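Side-chain contacts in glutaconate CoA-transferase subunit A (Acidaminococcus fermentans, PDB 1POI), which catalyses, together with its partner subunit, the transfer of coenzyme A from acetyl-CoA to glutaconate and (R)-2-hydroxyglutarate in the fermentative breakdown of glutamate: residues N71-T74 with A75-V79; R85-K88 with W89-G93; Y242-H245 with P246-C249; K261-D264 with K265-T269. All blocks are in the same frame, centred on the assembly; numbering follows the deposited sequence.

The four contacts are local and come in chain order. Contact 1 (71-79) runs from strand 66-71 of the parallel sheet through strand 73-74 into a loop. Contact 2 (85-93) lies on helix 84-92; the centres of contacts 1 and 2 are about 14 Å apart, and T74 packs on F86. Contact 3 (242-249) is a buried loop beyond strand 236-239, outermost of the sheet within this chain, and contact 4 (261-269) closes helix 257-266. Contact 3 touches none of the others, its centre about 16 Å from that of contact 1. Contact 4 touches both early ones, V79 packing on D264 and R85 reaching the carbonyl of S267, and so brings a later helix against the strand 66-71 to helix 84-92 crossover.

Contact 1: N71-T74 with A75-V79; sequences NCYT and ANSGV
Y73 OH meets S77 OG at 2.8 Å, a hydrogen bond across the loop that leaves the short strand 73-74 of the CoA-transferase domain. S77 OG lies at the ring edge, near the ring plane, and either hydroxyl could be the donor. With its CG turned trans to the backbone N (chi1 172°), Y73 runs alongside the following chain, and its ring end reaches A75 and S77. S77 N makes a weak bond to A75 O, and between these two residues N76 is the centre of an inverse gamma turn. T74 turns its hydroxyl to Y69 instead. A phenylalanine in place of Y73 would probably leave S77 OG without its partner across the loop and its side chain less firmly fixed in rotation. Outside the segments, T26 touches both Y73 and S77, and polar side chains of another protein chain pack on Y73, A75 and S77. The methyl of A75 packs against the end of the tyrosine, its CB 3.6 Å from Y73 CZ; closer still is the hydroxyl oxygen, with Y73 OH 3.2 Å from A75 CB.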
ATOM      1  N   ASN A  71      -8.979  36.194  16.557  1.00 15.39           N
ATOM      2  CA  ASN A  71      -8.142  35.299  17.327  1.00 18.01           C
ATOM      3  C   ASN A  71      -8.714  34.314  18.342  1.00 19.83           C
ATOM      4  O   ASN A  71      -9.659  34.624  19.104  1.00 15.07           O
ATOM      5  CB  ASN A  71      -7.107  36.176  18.041  1.00 19.41           C
ATOM      6  CG  ASN A  71      -6.010  35.381  18.670  1.00 19.76           C
ATOM      7  OD1 ASN A  71      -5.120  34.885  17.969  1.00 17.61           O
ATOM      8  ND2 ASN A  71      -6.065  35.231  19.993  1.00 14.69           N
ATOM      9  N   CYS A  72      -8.049  33.154  18.403  1.00 20.56           N
ATOM     10  CA  CYS A  72      -8.391  32.089  19.355  1.00 18.97           C
ATOM     11  C   CYS A  72      -7.135  31.598  20.087  1.00 17.30           C
ATOM     12  O   CYS A  72      -7.186  31.373  21.296  1.00 18.08           O
ATOM     13  CB  CYS A  72      -9.126  30.921  18.689  1.00 13.05           C
ATOM     14  SG  CYS A  72      -8.219  29.988  17.435  1.00 14.40           S
ATOM     15  N   TYR A  73      -6.003  31.558  19.378  1.00 16.33           N
ATOM     16  CA  TYR A  73      -4.730  31.098  19.924  1.00 14.62           C
ATOM     17  C   TYR A  73      -3.582  31.409  18.955  1.00 18.07           C
ATOM     18  O   TYR A  73      -3.686  31.114  17.749  1.00 18.64           O
ATOM     19  CB  TYR A  73      -4.826  29.575  20.165  1.00 15.25           C
ATOM     20  CG  TYR A  73      -3.538  28.884  20.549  1.00 11.39           C
ATOM     21  CD1 TYR A  73      -2.660  28.409  19.570  1.00 10.64           C
ATOM     22  CD2 TYR A  73      -3.176  28.747  21.886  1.00 12.25           C
ATOM     23  CE1 TYR A  73      -1.442  27.822  19.905  1.00 12.43           C
ATOM     24  CE2 TYR A  73      -1.965  28.162  22.241  1.00 14.02           C
ATOM     25  CZ  TYR A  73      -1.100  27.705  21.244  1.00 17.73           C
ATOM     26  OH  TYR A  73       0.118  27.162  21.604  1.00 23.26           O
ATOM     27  N   THR A  74      -2.493  31.991  19.472  1.00 19.63           N
ATOM     28  CA  THR A  74      -1.320  32.307  18.637  1.00 21.54           C
ATOM     29  C   THR A  74       0.010  32.010  19.339  1.00 20.94           C
ATOM     30  O   THR A  74       0.472  32.796  20.161  1.00 17.39           O
ATOM     31  CB  THR A  74      -1.299  33.787  18.185  1.00 22.19           C
ATOM     32  OG1 THR A  74      -2.636  34.221  17.928  1.00 28.59           O
ATOM     33  CG2 THR A  74      -0.496  33.940  16.903  1.00 17.50           C
ATOM     34  N   ALA A  75       0.664  30.919  18.944  1.00 21.60           N
ATOM     35  CA  ALA A  75       1.930  30.506  19.549  1.00 20.45           C
ATOM     36  C   ALA A  75       2.616  29.476  18.700  1.00 19.73           C
ATOM     37  O   ALA A  75       1.971  28.614  18.136  1.00 21.63           O
ATOM     38  CB  ALA A  75       1.691  29.903  20.912  1.00 16.90           C
ATOM     39  N   ASN A  76       3.936  29.558  18.601  1.00 21.77           N
ATOM     40  CA  ASN A  76       4.673  28.558  17.856  1.00 21.22           C
ATOM     41  C   ASN A  76       4.838  27.457  18.931  1.00 24.10           C
ATOM     42  O   ASN A  76       5.924  27.246  19.476  1.00 24.71           O
ATOM     43  CB  ASN A  76       6.002  29.136  17.383  1.00 14.21           C
ATOM     44  CG  ASN A  76       6.114  29.172  15.867  1.00 14.63           C
ATOM     45  OD1 ASN A  76       5.388  28.478  15.155  1.00 12.78           O
ATOM     46  ND2 ASN A  76       7.012  29.990  15.364  1.00 14.71           N
ATOM     47  N   SER A  77       3.704  26.845  19.278  1.00 24.15           N
ATOM     48  CA  SER A  77       3.573  25.817  20.306  1.00 25.19           C
ATOM     49  C   SER A  77       4.811  24.964  20.539  1.00 26.83           C
ATOM     50  O   SER A  77       5.298  24.295  19.626  1.00 27.54           O
ATOM     51  CB  SER A  77       2.379  24.918  19.980  1.00 24.64           C
ATOM     52  OG  SER A  77       1.273  25.666  19.507  1.00 21.31           O
ATOM     53  N   GLY A  78       5.298  24.980  21.778  1.00 27.32           N
ATOM     54  CA  GLY A  78       6.481  24.216  22.132  1.00 28.71           C
ATOM     55  C   GLY A  78       7.698  25.117  22.192  1.00 30.36           C
ATOM     56  O   GLY A  78       8.393  25.149  23.201  1.00 32.11           O
ATOM     57  N   VAL A  79       7.947  25.848  21.107  1.00 29.97           N
ATOM     58  CA  VAL A  79       9.055  26.782  21.023  1.00 28.60           C
ATOM     59  C   VAL A  79       8.655  28.152  21.607  1.00 29.65           C
ATOM     60  O   VAL A  79       9.234  28.601  22.595  1.00 31.36           O
ATOM     61  CB  VAL A  79       9.527  26.907  19.589  1.00 28.44           C
ATOM     62  CG1 VAL A  79      10.700  27.863  19.515  1.00 27.47           C
ATOM     63  CG2 VAL A  79       9.912  25.522  19.064  1.00 26.66           C
TER

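Contact 2: R85-K88 with W89-G93; sequences RFRK and WFEAG
E91 gathers two basic side chains of the preceding turn, R87 four residues back and K88 three back, into a salt-bridge network on helix 84-92. The firmer link is from K88 NZ to E91 OE1, at 3.2 Å, and it uses the anti lone pair of that oxygen. K88 reaches it by bending at chi2 and chi3, crossing E91 at about a right angle. R87 instead runs beside E91, pointing the same way; its NE lies at 3.8 Å from E91 OE2, a long salt bridge, with the guanidinium and carboxylate planes turned 46° apart. E91 OE2 has a second partner in the backbone of another protein chain. This partly exposed charged side is the looser one, where one link is long and the other runs through a lysine end.

The tighter part holds the buried R85, F86 and F90, with W89 beside them. W89 CG lies trans to its own carbonyl carbon (chi1 -78°), which turns the indole back along the helix and brings W89 CD1 to 3.2 Å from R85 O. The same carbonyl accepts the helical bond from W89 N, 2.9 Å and nearly straight at 174°. Beside it, R85 NE and W89 NE1 stand 4.2 Å apart and both donate to Q270 OE1, which ties the two side chains together. At the far end G93, with positive phi, closes the helix in a Schellman motif.

F86 and F90 rest on M97 of strand 96-99, F86 and W89 touch I61 of helix 55-62, and R85 reaches the carbonyl of S267, just beyond helix 257-266.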
ATOM      1  N   ARG A  85       5.665  39.025  18.229  1.00 19.53           N
ATOM      2  CA  ARG A  85       5.241  40.185  17.445  1.00 19.49           C
ATOM      3  C   ARG A  85       3.761  40.402  17.742  1.00 21.72           C
ATOM      4  O   ARG A  85       3.313  41.527  17.965  1.00 24.31           O
ATOM      5  CB  ARG A  85       5.432  39.944  15.948  1.00 18.50           C
ATOM      6  CG  ARG A  85       6.779  40.376  15.352  1.00 19.38           C
ATOM      7  CD  ARG A  85       7.833  40.742  16.391  1.00 19.04           C
ATOM      8  NE  ARG A  85       7.717  42.104  16.891  1.00 18.47           N
ATOM      9  CZ  ARG A  85       8.005  42.467  18.140  1.00 21.65           C
ATOM     10  NH1 ARG A  85       8.424  41.579  19.031  1.00 20.38           N
ATOM     11  NH2 ARG A  85       7.891  43.734  18.503  1.00 24.43           N
ATOM     12  N   PHE A  86       3.036  39.291  17.809  1.00 21.49           N
ATOM     13  CA  PHE A  86       1.612  39.248  18.099  1.00 20.98           C
ATOM     14  C   PHE A  86       1.296  39.937  19.435  1.00 21.50           C
ATOM     15  O   PHE A  86       0.651  40.968  19.443  1.00 24.16           O
ATOM     16  CB  PHE A  86       1.143  37.762  18.070  1.00 20.74           C
ATOM     17  CG  PHE A  86      -0.149  37.486  18.810  1.00 19.10           C
ATOM     18  CD1 PHE A  86      -1.379  37.727  18.212  1.00 20.04           C
ATOM     19  CD2 PHE A  86      -0.129  37.010  20.119  1.00 17.95           C
ATOM     20  CE1 PHE A  86      -2.571  37.504  18.912  1.00 19.68           C
ATOM     21  CE2 PHE A  86      -1.307  36.784  20.822  1.00 18.17           C
ATOM     22  CZ  PHE A  86      -2.531  37.033  20.217  1.00 20.58           C
ATOM     23  N   ARG A  87       1.801  39.429  20.556  1.00 23.67           N
ATOM     24  CA  ARG A  87       1.489  40.048  21.843  1.00 24.01           C
ATOM     25  C   ARG A  87       2.055  41.445  22.020  1.00 23.62           C
ATOM     26  O   ARG A  87       1.583  42.203  22.865  1.00 23.97           O
ATOM     27  CB  ARG A  87       1.904  39.151  23.014  1.00 27.55           C
ATOM     28  CG  ARG A  87       3.401  38.949  23.185  1.00 32.03           C
ATOM     29  CD  ARG A  87       3.893  39.447  24.565  1.00 38.01           C
ATOM     30  NE  ARG A  87       3.321  38.727  25.709  1.00 44.10           N
ATOM     31  CZ  ARG A  87       3.683  37.497  26.097  1.00 47.67           C
ATOM     32  NH1 ARG A  87       4.623  36.822  25.428  1.00 45.59           N
ATOM     33  NH2 ARG A  87       3.132  36.953  27.186  1.00 47.29           N
ATOM     34  N   LYS A  88       3.053  41.799  21.220  1.00 23.22           N
ATOM     35  CA  LYS A  88       3.661  43.124  21.320  1.00 23.74           C
ATOM     36  C   LYS A  88       2.784  44.148  20.615  1.00 20.79           C
ATOM     37  O   LYS A  88       2.395  45.167  21.195  1.00 17.84           O
ATOM     38  CB  LYS A  88       5.080  43.129  20.730  1.00 23.88           C
ATOM     39  CG  LYS A  88       5.916  44.326  21.141  1.00 29.80           C
ATOM     40  CD  LYS A  88       5.813  44.607  22.644  1.00 34.71           C
ATOM     41  CE  LYS A  88       4.876  45.787  22.945  1.00 37.30           C
ATOM     42  NZ  LYS A  88       4.477  45.833  24.391  1.00 42.49           N
ATOM     43  N   TRP A  89       2.453  43.871  19.366  1.00 17.58           N
ATOM     44  CA  TRP A  89       1.604  44.779  18.639  1.00 17.92           C
ATOM     45  C   TRP A  89       0.250  44.936  19.302  1.00 17.05           C
ATOM     46  O   TRP A  89      -0.281  46.039  19.361  1.00 20.20           O
ATOM     47  CB  TRP A  89       1.452  44.331  17.212  1.00 18.04           C
ATOM     48  CG  TRP A  89       2.624  44.668  16.411  1.00 16.32           C
ATOM     49  CD1 TRP A  89       3.924  44.416  16.717  1.00 18.41           C
ATOM     50  CD2 TRP A  89       2.619  45.302  15.136  1.00 18.31           C
ATOM     51  NE1 TRP A  89       4.739  44.849  15.698  1.00 21.90           N
ATOM     52  CE2 TRP A  89       3.959  45.400  14.713  1.00 20.41           C
ATOM     53  CE3 TRP A  89       1.605  45.797  14.300  1.00 18.37           C
ATOM     54  CZ2 TRP A  89       4.315  45.971  13.490  1.00 21.83           C
ATOM     55  CZ3 TRP A  89       1.959  46.360  13.085  1.00 17.91           C
ATOM     56  CH2 TRP A  89       3.298  46.444  12.691  1.00 18.81           C
ATOM     57  N   PHE A  90      -0.318  43.859  19.821  1.00 15.61           N
ATOM     58  CA  PHE A  90      -1.602  44.015  20.488  1.00 16.41           C
ATOM     59  C   PHE A  90      -1.398  44.840  21.762  1.00 16.98           C
ATOM     60  O   PHE A  90      -2.201  45.732  22.063  1.00 18.81           O
ATOM     61  CB  PHE A  90      -2.267  42.675  20.819  1.00 12.38           C
ATOM     62  CG  PHE A  90      -3.568  42.829  21.552  1.00  9.36           C
ATOM     63  CD1 PHE A  90      -4.709  43.241  20.884  1.00  8.69           C
ATOM     64  CD2 PHE A  90      -3.641  42.619  22.915  1.00 12.06           C
ATOM     65  CE1 PHE A  90      -5.907  43.450  21.561  1.00 10.87           C
ATOM     66  CE2 PHE A  90      -4.846  42.826  23.611  1.00 14.83           C
ATOM     67  CZ  PHE A  90      -5.974  43.242  22.930  1.00 13.29           C
ATOM     68  N   GLU A  91      -0.331  44.544  22.505  1.00 17.21           N
ATOM     69  CA  GLU A  91      -0.025  45.277  23.727  1.00 16.82           C
ATOM     70  C   GLU A  91       0.281  46.738  23.418  1.00 16.86           C
ATOM     71  O   GLU A  91       0.035  47.623  24.226  1.00 16.62           O
ATOM     72  CB  GLU A  91       1.158  44.655  24.439  1.00 17.45           C
ATOM     73  CG  GLU A  91       0.773  43.715  25.573  1.00 22.58           C
ATOM     74  CD  GLU A  91       1.960  42.934  26.149  1.00 24.40           C
ATOM     75  OE1 GLU A  91       3.137  43.303  25.887  1.00 26.38           O
ATOM     76  OE2 GLU A  91       1.705  41.944  26.865  1.00 23.60           O
ATOM     77  N   ALA A  92       0.807  46.993  22.237  1.00 16.02           N
ATOM     78  CA  ALA A  92       1.123  48.353  21.848  1.00 18.86           C
ATOM     79  C   ALA A  92      -0.145  49.145  21.470  1.00 20.41           C
ATOM     80  O   ALA A  92      -0.180  50.373  21.578  1.00 22.22           O
ATOM     81  CB  ALA A  92       2.099  48.327  20.676  1.00 18.08           C
ATOM     82  N   GLY A  93      -1.196  48.431  21.078  1.00 19.02           N
ATOM     83  CA  GLY A  93      -2.418  49.077  20.655  1.00 15.54           C
ATOM     84  C   GLY A  93      -2.292  49.337  19.165  1.00 15.01           C
ATOM     85  O   GLY A  93      -2.974  50.191  18.619  1.00 17.24           O
TER

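Contact 3: Y242-H245 with P246-C249; sequences YGAH and PSQC
A244 O is gripped twice by S247, by the backbone N at 2.7 Å and by OG at 2.5 Å. Both donors come from the same face of the carbonyl plane, each tilted about 30° from it. The hydroxyl gets there because S247 OG sits between its own backbone N and carbonyl carbon (chi1 68°), folded back over the turn. A244 CB also touches this group, 3.5 Å from S247 OG and 4.3 Å from C249 CB.

Between these residues the chain passes through a cis peptide bond before P246, into which the type I turn Y242-H245 leads. Here H245 lays its imidazole against the proline: P246 CA is 3.5 Å from the ring centroid and 22° off its normal, a CH-pi contact over one face.

Further out, H245 NE2 bonds to D256, H245 ND1 to Y290 and S247 OG to the backbone N of K30. The whole lies in the buried loop between strand 236-239 and helix 257-266, with P246 packed on F259 and L260 of that helix and on Y32 of helix 32-40. Were H245 replaced by alanine, P246 would probably lose the imidazole face that covers its CA, and D256 and Y290 would be left without the partner they share.

Covered on one face by a cis proline and hydrogen-bonded at both nitrogens, the histidine ring is probably held in its rotation. The D256 carboxylate would tend to polarise the imidazole.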
ATOM      1  N   TYR A 242       9.166  21.163   0.852  1.00 16.51           N
ATOM      2  CA  TYR A 242       9.398  21.611   2.223  1.00 16.72           C
ATOM      3  C   TYR A 242       8.756  22.965   2.435  1.00 19.19           C
ATOM      4  O   TYR A 242       9.167  23.716   3.326  1.00 22.69           O
ATOM      5  CB  TYR A 242      10.894  21.689   2.578  1.00 15.65           C
ATOM      6  CG  TYR A 242      11.625  20.382   2.470  1.00 10.35           C
ATOM      7  CD1 TYR A 242      12.137  19.977   1.244  1.00 12.24           C
ATOM      8  CD2 TYR A 242      11.775  19.527   3.576  1.00 11.50           C
ATOM      9  CE1 TYR A 242      12.782  18.751   1.088  1.00 11.71           C
ATOM     10  CE2 TYR A 242      12.429  18.275   3.431  1.00 13.05           C
ATOM     11  CZ  TYR A 242      12.925  17.908   2.165  1.00 13.27           C
ATOM     12  OH  TYR A 242      13.542  16.698   1.915  1.00 22.16           O
ATOM     13  N   GLY A 243       7.733  23.259   1.630  1.00 17.78           N
ATOM     14  CA  GLY A 243       7.025  24.519   1.742  1.00 13.89           C
ATOM     15  C   GLY A 243       6.413  24.795   3.102  1.00 12.82           C
ATOM     16  O   GLY A 243       5.947  25.910   3.354  1.00 15.90           O
ATOM     17  N   ALA A 244       6.386  23.796   3.979  1.00 12.17           N
ATOM     18  CA  ALA A 244       5.810  23.978   5.312  1.00 13.05           C
ATOM     19  C   ALA A 244       6.897  24.284   6.301  1.00 14.63           C
ATOM     20  O   ALA A 244       6.616  24.640   7.436  1.00 13.27           O
ATOM     21  CB  ALA A 244       5.049  22.722   5.758  1.00 13.09           C
ATOM     22  N   HIS A 245       8.147  24.154   5.864  1.00 16.67           N
ATOM     23  CA  HIS A 245       9.284  24.387   6.740  1.00 18.50           C
ATOM     24  C   HIS A 245       9.196  25.783   7.303  1.00 17.23           C
ATOM     25  O   HIS A 245       8.920  26.730   6.568  1.00 20.19           O
ATOM     26  CB  HIS A 245      10.597  24.182   5.981  1.00 21.91           C
ATOM     27  CG  HIS A 245      11.817  24.398   6.821  1.00 24.86           C
ATOM     28  ND1 HIS A 245      12.207  25.643   7.266  1.00 26.97           N
ATOM     29  CD2 HIS A 245      12.729  23.526   7.307  1.00 28.67           C
ATOM     30  CE1 HIS A 245      13.302  25.530   7.994  1.00 27.61           C
ATOM     31  NE2 HIS A 245      13.641  24.256   8.032  1.00 30.72           N
ATOM     32  N   PRO A 246       9.501  25.951   8.595  1.00 15.86           N
ATOM     33  CA  PRO A 246       9.935  25.016   9.641  1.00 18.31           C
ATOM     34  C   PRO A 246       8.887  24.115  10.321  1.00 19.79           C
ATOM     35  O   PRO A 246       9.163  23.586  11.395  1.00 19.22           O
ATOM     36  CB  PRO A 246      10.485  25.968  10.698  1.00 20.02           C
ATOM     37  CG  PRO A 246       9.490  27.058  10.668  1.00 15.10           C
ATOM     38  CD  PRO A 246       9.406  27.308   9.155  1.00 16.21           C
ATOM     39  N   SER A 247       7.686  23.978   9.771  1.00 19.70           N
ATOM     40  CA  SER A 247       6.686  23.159  10.439  1.00 16.39           C
ATOM     41  C   SER A 247       6.640  21.751   9.864  1.00 16.47           C
ATOM     42  O   SER A 247       7.167  21.496   8.763  1.00 14.42           O
ATOM     43  CB  SER A 247       5.320  23.835  10.376  1.00 13.98           C
ATOM     44  OG  SER A 247       4.836  23.860   9.056  1.00 11.06           O
ATOM     45  N   GLN A 248       6.036  20.840  10.632  1.00 15.28           N
ATOM     46  CA  GLN A 248       5.906  19.425  10.239  1.00 14.84           C
ATOM     47  C   GLN A 248       5.072  19.272   8.977  1.00 14.92           C
ATOM     48  O   GLN A 248       4.431  20.207   8.516  1.00 21.29           O
ATOM     49  CB  GLN A 248       5.253  18.597  11.356  1.00  7.35           C
ATOM     50  CG  GLN A 248       5.832  18.868  12.698  1.00  9.28           C
ATOM     51  CD  GLN A 248       5.272  17.992  13.753  1.00 13.77           C
ATOM     52  OE1 GLN A 248       4.267  18.323  14.393  1.00 14.03           O
ATOM     53  NE2 GLN A 248       5.923  16.854  13.975  1.00 19.47           N
ATOM     54  N   CYS A 249       5.087  18.079   8.425  1.00  9.96           N
ATOM     55  CA  CYS A 249       4.318  17.793   7.260  1.00  8.41           C
ATOM     56  C   CYS A 249       4.323  16.287   7.222  1.00 12.50           C
ATOM     57  O   CYS A 249       5.280  15.647   6.745  1.00 14.28           O
ATOM     58  CB  CYS A 249       4.961  18.397   6.041  1.00  6.41           C
ATOM     59  SG  CYS A 249       4.133  17.971   4.528  1.00  9.58           S
TER

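Contact 4: K261-D264 with K265-T269; sequences KVYD and KVSKT
The contact between K261-D264 and K265-T269 is local, made along the last turns of helix 257-266 and round its C-terminal end, beside R84 of helix 84-92 and against F273 and F276 of helix 270-282. S267, the first residue to leave the helix, binds the carbonyl of Y263 through both S267 N and S267 OG, each 2.9 Å from Y263 O. The two donors approach from opposite faces of that carbonyl plane, a chi1 of 65° swinging the hydroxyl back to the helix. S267 CB lies over one face of the Y263 ring, 4.3 Å from its centroid. The phenol hydroxyl of Y263 bonds to D58.

V262 and V266 lie side by side, V262 CG1 3.8 Å from V266 CG2. On the exposed side K268 reaches back in an extended chain, but K268 NZ stays 4.4 Å from D264 OD2, beyond a salt bridge; D264 OD1 instead pairs with R84 and T80.

The hydroxyl of T269 bonds to the backbone N of D272. V266-T269 is thus a type I turn joining two consecutive helices, with T269 as N-cap of helix 270-282.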
ATOM      1  N   LYS A 261      13.721  27.933  17.091  1.00 21.21           N
ATOM      2  CA  LYS A 261      14.302  28.533  18.296  1.00 23.50           C
ATOM      3  C   LYS A 261      14.933  29.878  17.968  1.00 21.72           C
ATOM      4  O   LYS A 261      14.894  30.802  18.779  1.00 20.01           O
ATOM      5  CB  LYS A 261      15.333  27.611  18.948  1.00 27.51           C
ATOM      6  CG  LYS A 261      14.748  26.372  19.597  1.00 32.16           C
ATOM      7  CD  LYS A 261      15.585  25.962  20.794  1.00 38.59           C
ATOM      8  CE  LYS A 261      15.384  24.491  21.152  1.00 43.46           C
ATOM      9  NZ  LYS A 261      16.027  23.556  20.168  1.00 47.67           N
ATOM     10  N   VAL A 262      15.515  29.972  16.775  1.00 21.12           N
ATOM     11  CA  VAL A 262      16.124  31.212  16.310  1.00 22.60           C
ATOM     12  C   VAL A 262      15.013  32.241  16.295  1.00 24.24           C
ATOM     13  O   VAL A 262      15.087  33.254  16.992  1.00 24.42           O
ATOM     14  CB  VAL A 262      16.653  31.074  14.883  1.00 22.92           C
ATOM     15  CG1 VAL A 262      17.165  32.388  14.391  1.00 21.14           C
ATOM     16  CG2 VAL A 262      17.743  30.031  14.835  1.00 25.11           C
ATOM     17  N   TYR A 263      13.945  31.921  15.559  1.00 24.80           N
ATOM     18  CA  TYR A 263      12.786  32.791  15.449  1.00 23.43           C
ATOM     19  C   TYR A 263      12.246  33.183  16.833  1.00 23.52           C
ATOM     20  O   TYR A 263      11.878  34.337  17.043  1.00 24.92           O
ATOM     21  CB  TYR A 263      11.691  32.131  14.598  1.00 25.60           C
ATOM     22  CG  TYR A 263      10.510  33.045  14.315  1.00 26.51           C
ATOM     23  CD1 TYR A 263      10.532  33.923  13.237  1.00 25.73           C
ATOM     24  CD2 TYR A 263       9.419  33.100  15.189  1.00 27.03           C
ATOM     25  CE1 TYR A 263       9.505  34.846  13.041  1.00 27.40           C
ATOM     26  CE2 TYR A 263       8.385  34.016  15.004  1.00 27.04           C
ATOM     27  CZ  TYR A 263       8.438  34.886  13.927  1.00 27.16           C
ATOM     28  OH  TYR A 263       7.425  35.790  13.743  1.00 22.42           O
ATOM     29  N   ASP A 264      12.230  32.247  17.780  1.00 22.22           N
ATOM     30  CA  ASP A 264      11.719  32.537  19.119  1.00 22.81           C
ATOM     31  C   ASP A 264      12.429  33.699  19.778  1.00 23.50           C
ATOM     32  O   ASP A 264      11.805  34.499  20.469  1.00 23.04           O
ATOM     33  CB  ASP A 264      11.846  31.323  20.037  1.00 21.67           C
ATOM     34  CG  ASP A 264      11.657  31.677  21.528  1.00 25.00           C
ATOM     35  OD1 ASP A 264      10.544  32.068  21.933  1.00 23.43           O
ATOM     36  OD2 ASP A 264      12.630  31.562  22.305  1.00 30.53           O
ATOM     37  N   LYS A 265      13.745  33.745  19.623  1.00 23.92           N
ATOM     38  CA  LYS A 265      14.527  34.793  20.249  1.00 23.61           C
ATOM     39  C   LYS A 265      14.557  36.038  19.382  1.00 21.42           C
ATOM     40  O   LYS A 265      14.425  37.154  19.878  1.00 23.28           O
ATOM     41  CB  LYS A 265      15.937  34.280  20.586  1.00 27.53           C
ATOM     42  CG  LYS A 265      16.821  33.934  19.394  1.00 31.58           C
ATOM     43  CD  LYS A 265      17.931  34.959  19.217  1.00 38.33           C
ATOM     44  CE  LYS A 265      18.677  34.771  17.892  1.00 44.34           C
ATOM     45  NZ  LYS A 265      19.567  35.951  17.592  1.00 49.72           N
ATOM     46  N   VAL A 266      14.738  35.839  18.086  1.00 17.95           N
ATOM     47  CA  VAL A 266      14.750  36.923  17.122  1.00 18.94           C
ATOM     48  C   VAL A 266      13.501  37.822  17.258  1.00 21.31           C
ATOM     49  O   VAL A 266      13.610  39.035  17.416  1.00 24.21           O
ATOM     50  CB  VAL A 266      14.813  36.350  15.715  1.00 17.63           C
ATOM     51  CG1 VAL A 266      14.356  37.364  14.724  1.00 20.34           C
ATOM     52  CG2 VAL A 266      16.227  35.916  15.402  1.00 15.76           C
ATOM     53  N   SER A 267      12.320  37.215  17.274  1.00 22.60           N
ATOM     54  CA  SER A 267      11.068  37.955  17.392  1.00 22.44           C
ATOM     55  C   SER A 267      10.815  38.625  18.744  1.00 22.50           C
ATOM     56  O   SER A 267       9.674  39.024  19.003  1.00 22.31           O
ATOM     57  CB  SER A 267       9.889  37.024  17.110  1.00 22.85           C
ATOM     58  OG  SER A 267       9.810  36.009  18.107  1.00 21.41           O
ATOM     59  N   LYS A 268      11.809  38.689  19.634  1.00 19.56           N
ATOM     60  CA  LYS A 268      11.575  39.332  20.933  1.00 20.14           C
ATOM     61  C   LYS A 268      11.651  40.835  20.809  1.00 19.93           C
ATOM     62  O   LYS A 268      11.362  41.555  21.773  1.00 20.26           O
ATOM     63  CB  LYS A 268      12.549  38.859  22.013  1.00 22.81           C
ATOM     64  CG  LYS A 268      12.514  37.374  22.256  1.00 27.55           C
ATOM     65  CD  LYS A 268      13.291  36.960  23.494  1.00 32.13           C
ATOM     66  CE  LYS A 268      13.347  35.426  23.581  1.00 36.29           C
ATOM     67  NZ  LYS A 268      13.914  34.917  24.852  1.00 36.68           N
ATOM     68  N   THR A 269      12.142  41.303  19.661  1.00 18.73           N
ATOM     69  CA  THR A 269      12.239  42.728  19.379  1.00 19.04           C
ATOM     70  C   THR A 269      12.056  42.952  17.882  1.00 21.85           C
ATOM     71  O   THR A 269      12.535  42.171  17.037  1.00 22.73           O
ATOM     72  CB  THR A 269      13.601  43.345  19.774  1.00 18.49           C
ATOM     73  OG1 THR A 269      14.610  42.911  18.852  1.00 24.25           O
ATOM     74  CG2 THR A 269      14.008  42.981  21.196  1.00 13.44           C
TER